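Local coordinates for outer membrane protein Omp121 (Bacteroides thetaiotaomicron, PDB 5FQ8) that probably takes up nutrients across the bacterial outer membrane as a TonB-dependent receptor, with calcium and magnesium ions bound, at residues N354-Y359 / A422-G427. Numbering follows the deposited sequence.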
ATOM      1  N   ASN B 354     -28.820  -3.975 -18.372  1.00 27.60           N
ATOM      2  CA  ASN B 354     -28.156  -4.652 -17.268  1.00 27.08           C
ATOM      3  C   ASN B 354     -26.805  -4.061 -16.950  1.00 26.79           C
ATOM      4  O   ASN B 354     -26.203  -4.448 -15.944  1.00 26.35           O
ATOM      5  CB  ASN B 354     -27.934  -6.135 -17.563  1.00 27.08           C
ATOM      6  CG  ASN B 354     -29.197  -6.891 -17.759  1.00 27.35           C
ATOM      7  OD1 ASN B 354     -30.219  -6.596 -17.172  1.00 27.35           O
ATOM      8  ND2 ASN B 354     -29.136  -7.889 -18.602  1.00 27.62           N
ATOM      9  N   THR B 355     -26.308  -3.174 -17.805  1.00 30.42           N
ATOM     10  CA  THR B 355     -25.037  -2.526 -17.566  1.00 26.84           C
ATOM     11  C   THR B 355     -25.158  -1.689 -16.300  1.00 26.51           C
ATOM     12  O   THR B 355     -26.254  -1.249 -15.956  1.00 30.17           O
ATOM     13  CB  THR B 355     -24.656  -1.675 -18.768  1.00 27.27           C
ATOM     14  N   PRO B 356     -24.069  -1.489 -15.566  1.00 26.15           N
ATOM     15  CA  PRO B 356     -24.186  -0.866 -14.240  1.00 25.83           C
ATOM     16  C   PRO B 356     -24.857   0.482 -14.246  1.00 43.11           C
ATOM     17  O   PRO B 356     -25.473   0.863 -13.249  1.00 25.90           O
ATOM     18  CB  PRO B 356     -22.729  -0.752 -13.796  1.00 25.55           C
ATOM     19  CG  PRO B 356     -22.040  -1.819 -14.512  1.00 25.59           C
ATOM     20  CD  PRO B 356     -22.687  -1.885 -15.853  1.00 26.06           C
ATOM     21  N   GLY B 357     -24.767   1.217 -15.350  1.00 42.56           N
ATOM     22  CA  GLY B 357     -25.379   2.524 -15.404  1.00 35.05           C
ATOM     23  C   GLY B 357     -26.863   2.510 -15.645  1.00 29.90           C
ATOM     24  O   GLY B 357     -27.532   3.502 -15.358  1.00 27.82           O
ATOM     25  N   TYR B 358     -27.404   1.417 -16.155  1.00 27.12           N
ATOM     26  CA  TYR B 358     -28.832   1.351 -16.408  1.00 27.43           C
ATOM     27  C   TYR B 358     -29.494   0.192 -15.672  1.00 27.19           C
ATOM     28  O   TYR B 358     -30.581  -0.240 -16.055  1.00 27.47           O
ATOM     29  CB  TYR B 358     -29.084   1.283 -17.914  1.00 27.97           C
ATOM     30  CG  TYR B 358     -28.639   2.517 -18.656  1.00 28.30           C
ATOM     31  CD1 TYR B 358     -27.306   2.744 -18.917  1.00 28.20           C
ATOM     32  CD2 TYR B 358     -29.560   3.448 -19.106  1.00 28.77           C
ATOM     33  CE1 TYR B 358     -26.897   3.872 -19.591  1.00 28.55           C
ATOM     34  CE2 TYR B 358     -29.164   4.569 -19.783  1.00 29.17           C
ATOM     35  CZ  TYR B 358     -27.828   4.782 -20.022  1.00 30.89           C
ATOM     36  OH  TYR B 358     -27.434   5.916 -20.706  1.00 34.42           O
ATOM     37  N   TYR B 359     -28.873  -0.301 -14.607  1.00 26.70           N
ATOM     38  CA  TYR B 359     -29.464  -1.351 -13.791  1.00 26.48           C
ATOM     39  C   TYR B 359     -30.791  -0.894 -13.204  1.00 26.62           C
ATOM     40  O   TYR B 359     -30.988   0.286 -12.935  1.00 37.41           O
ATOM     41  CB  TYR B 359     -28.497  -1.713 -12.686  1.00 25.97           C
ATOM     42  CG  TYR B 359     -28.883  -2.895 -11.846  1.00 25.73           C
ATOM     43  CD1 TYR B 359     -29.140  -4.128 -12.417  1.00 25.85           C
ATOM     44  CD2 TYR B 359     -28.948  -2.784 -10.468  1.00 28.50           C
ATOM     45  CE1 TYR B 359     -29.482  -5.209 -11.636  1.00 25.66           C
ATOM     46  CE2 TYR B 359     -29.284  -3.847  -9.689  1.00 31.37           C
ATOM     47  CZ  TYR B 359     -29.550  -5.058 -10.272  1.00 30.52           C
ATOM     48  OH  TYR B 359     -29.884  -6.117  -9.480  1.00 30.34           O
ATOM     49  N   ALA B 422     -15.439   6.050 -12.147  1.00 25.60           N
ATOM     50  CA  ALA B 422     -14.854   6.414 -13.426  1.00 26.00           C
ATOM     51  C   ALA B 422     -15.593   5.776 -14.584  1.00 26.23           C
ATOM     52  O   ALA B 422     -15.788   6.403 -15.629  1.00 26.66           O
ATOM     53  CB  ALA B 422     -13.391   6.004 -13.464  1.00 25.94           C
ATOM     54  N   LEU B 423     -16.032   4.535 -14.409  1.00 28.96           N
ATOM     55  CA  LEU B 423     -16.587   3.787 -15.521  1.00 26.21           C
ATOM     56  C   LEU B 423     -18.025   4.159 -15.819  1.00 26.42           C
ATOM     57  O   LEU B 423     -18.425   4.198 -16.984  1.00 26.82           O
ATOM     58  CB  LEU B 423     -16.518   2.304 -15.227  1.00 26.81           C
ATOM     59  CG  LEU B 423     -15.155   1.670 -15.168  1.00 25.78           C
ATOM     60  CD1 LEU B 423     -15.327   0.280 -14.634  1.00 25.46           C
ATOM     61  CD2 LEU B 423     -14.635   1.638 -16.562  1.00 26.22           C
ATOM     62  N   TYR B 424     -18.828   4.406 -14.800  1.00 26.18           N
ATOM     63  CA  TYR B 424     -20.256   4.401 -15.025  1.00 28.52           C
ATOM     64  C   TYR B 424     -20.983   5.630 -14.517  1.00 32.83           C
ATOM     65  O   TYR B 424     -22.186   5.743 -14.766  1.00 37.14           O
ATOM     66  CB  TYR B 424     -20.884   3.130 -14.406  1.00 26.02           C
ATOM     67  CG  TYR B 424     -20.227   1.837 -14.866  1.00 25.93           C
ATOM     68  CD1 TYR B 424     -20.275   1.438 -16.192  1.00 26.61           C
ATOM     69  CD2 TYR B 424     -19.550   1.025 -13.976  1.00 25.52           C
ATOM     70  CE1 TYR B 424     -19.670   0.268 -16.610  1.00 26.25           C
ATOM     71  CE2 TYR B 424     -18.943  -0.130 -14.389  1.00 25.47           C
ATOM     72  CZ  TYR B 424     -19.003  -0.510 -15.701  1.00 25.84           C
ATOM     73  OH  TYR B 424     -18.390  -1.684 -16.097  1.00 25.82           O
ATOM     74  N   TYR B 425     -20.305   6.573 -13.864  1.00 34.20           N
ATOM     75  CA  TYR B 425     -21.034   7.659 -13.216  1.00 31.19           C
ATOM     76  C   TYR B 425     -21.532   8.697 -14.210  1.00 27.02           C
ATOM     77  O   TYR B 425     -22.711   9.059 -14.199  1.00 27.21           O
ATOM     78  CB  TYR B 425     -20.175   8.330 -12.157  1.00 26.26           C
ATOM     79  CG  TYR B 425     -20.932   9.433 -11.490  1.00 26.40           C
ATOM     80  CD1 TYR B 425     -21.962   9.146 -10.605  1.00 26.22           C
ATOM     81  CD2 TYR B 425     -20.643  10.767 -11.761  1.00 26.75           C
ATOM     82  CE1 TYR B 425     -22.670  10.144  -9.997  1.00 27.51           C
ATOM     83  CE2 TYR B 425     -21.344  11.771 -11.151  1.00 29.02           C
ATOM     84  CZ  TYR B 425     -22.362  11.455 -10.274  1.00 33.29           C
ATOM     85  OH  TYR B 425     -23.074  12.449  -9.663  1.00 37.65           O
ATOM     86  N   GLU B 426     -20.648   9.207 -15.054  1.00 27.30           N
ATOM     87  CA  GLU B 426     -21.019  10.295 -15.950  1.00 27.85           C
ATOM     88  C   GLU B 426     -22.003   9.825 -17.008  1.00 28.17           C
ATOM     89  O   GLU B 426     -21.716   8.897 -17.762  1.00 28.19           O
ATOM     90  CB  GLU B 426     -19.779  10.853 -16.619  1.00 59.78           C
ATOM     91  CG  GLU B 426     -20.069  11.889 -17.670  1.00 44.63           C
ATOM     92  CD  GLU B 426     -18.904  12.120 -18.589  1.00 54.89           C
ATOM     93  OE1 GLU B 426     -17.753  12.039 -18.122  1.00 57.23           O
ATOM     94  OE2 GLU B 426     -19.142  12.365 -19.787  1.00 59.65           O
ATOM     95  N   GLY B 427     -23.165  10.459 -17.059  1.00 28.46           N
ATOM     96  CA  GLY B 427     -24.054  10.291 -18.184  1.00 28.91           C
ATOM     97  C   GLY B 427     -25.110   9.227 -18.045  1.00 28.75           C
ATOM     98  O   GLY B 427     -25.929   9.075 -18.952  1.00 29.15           O
TER
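P356 sets the CB-CG-CD side of its ring over one face of the Y424 ring, at an oblique angle. Its CG sits 3.5 Å from the ring centroid and only 14° off the ring normal, a CH-pi contact over the face. CB and CD flank CG over the same face: CB rests 3.6 Å from Y424 CD2, near the root of the ring, and CD leans over CE1 and CZ. The Y424 CG is anti to its own carbonyl carbon (chi1 -53°), which swings the ring toward the proline. The opposite face is taken by CB of L423, also over the centre, so the ring is sandwiched between its chain neighbour and P356. The Y424 hydroxyl makes no hydrogen bond to 354-359; it bonds instead to the OH of Y370, a bond that ties the far end of the ring to helix 368-374. Replacing Y424 with an alanine would probably open a gap over P356 and leave the Y370 hydroxyl without this partner.

The other side of the contact is loose. G357 passes near the base of Y424, its N 4.4 Å from Y424 CB, and no hydrogen bond crosses between the segments. Y358 reaches toward exposed G427, but its OH stays 3.9 Å from G427 O. The 354-359 loop is tied within itself, where Y358 N bonds to T355 O at 2.9 Å.

The contact is plain packing away from the metal and lipid sites. It joins the loop between helices 330-335 and 368-374 to helix 420-424, which follows barrel strand 398-417, and to the residues that follow that helix. Y370 of helix 368-374 touches both P356 and L423, while F440, from the loop leading to strand 446-469, packs on Y424.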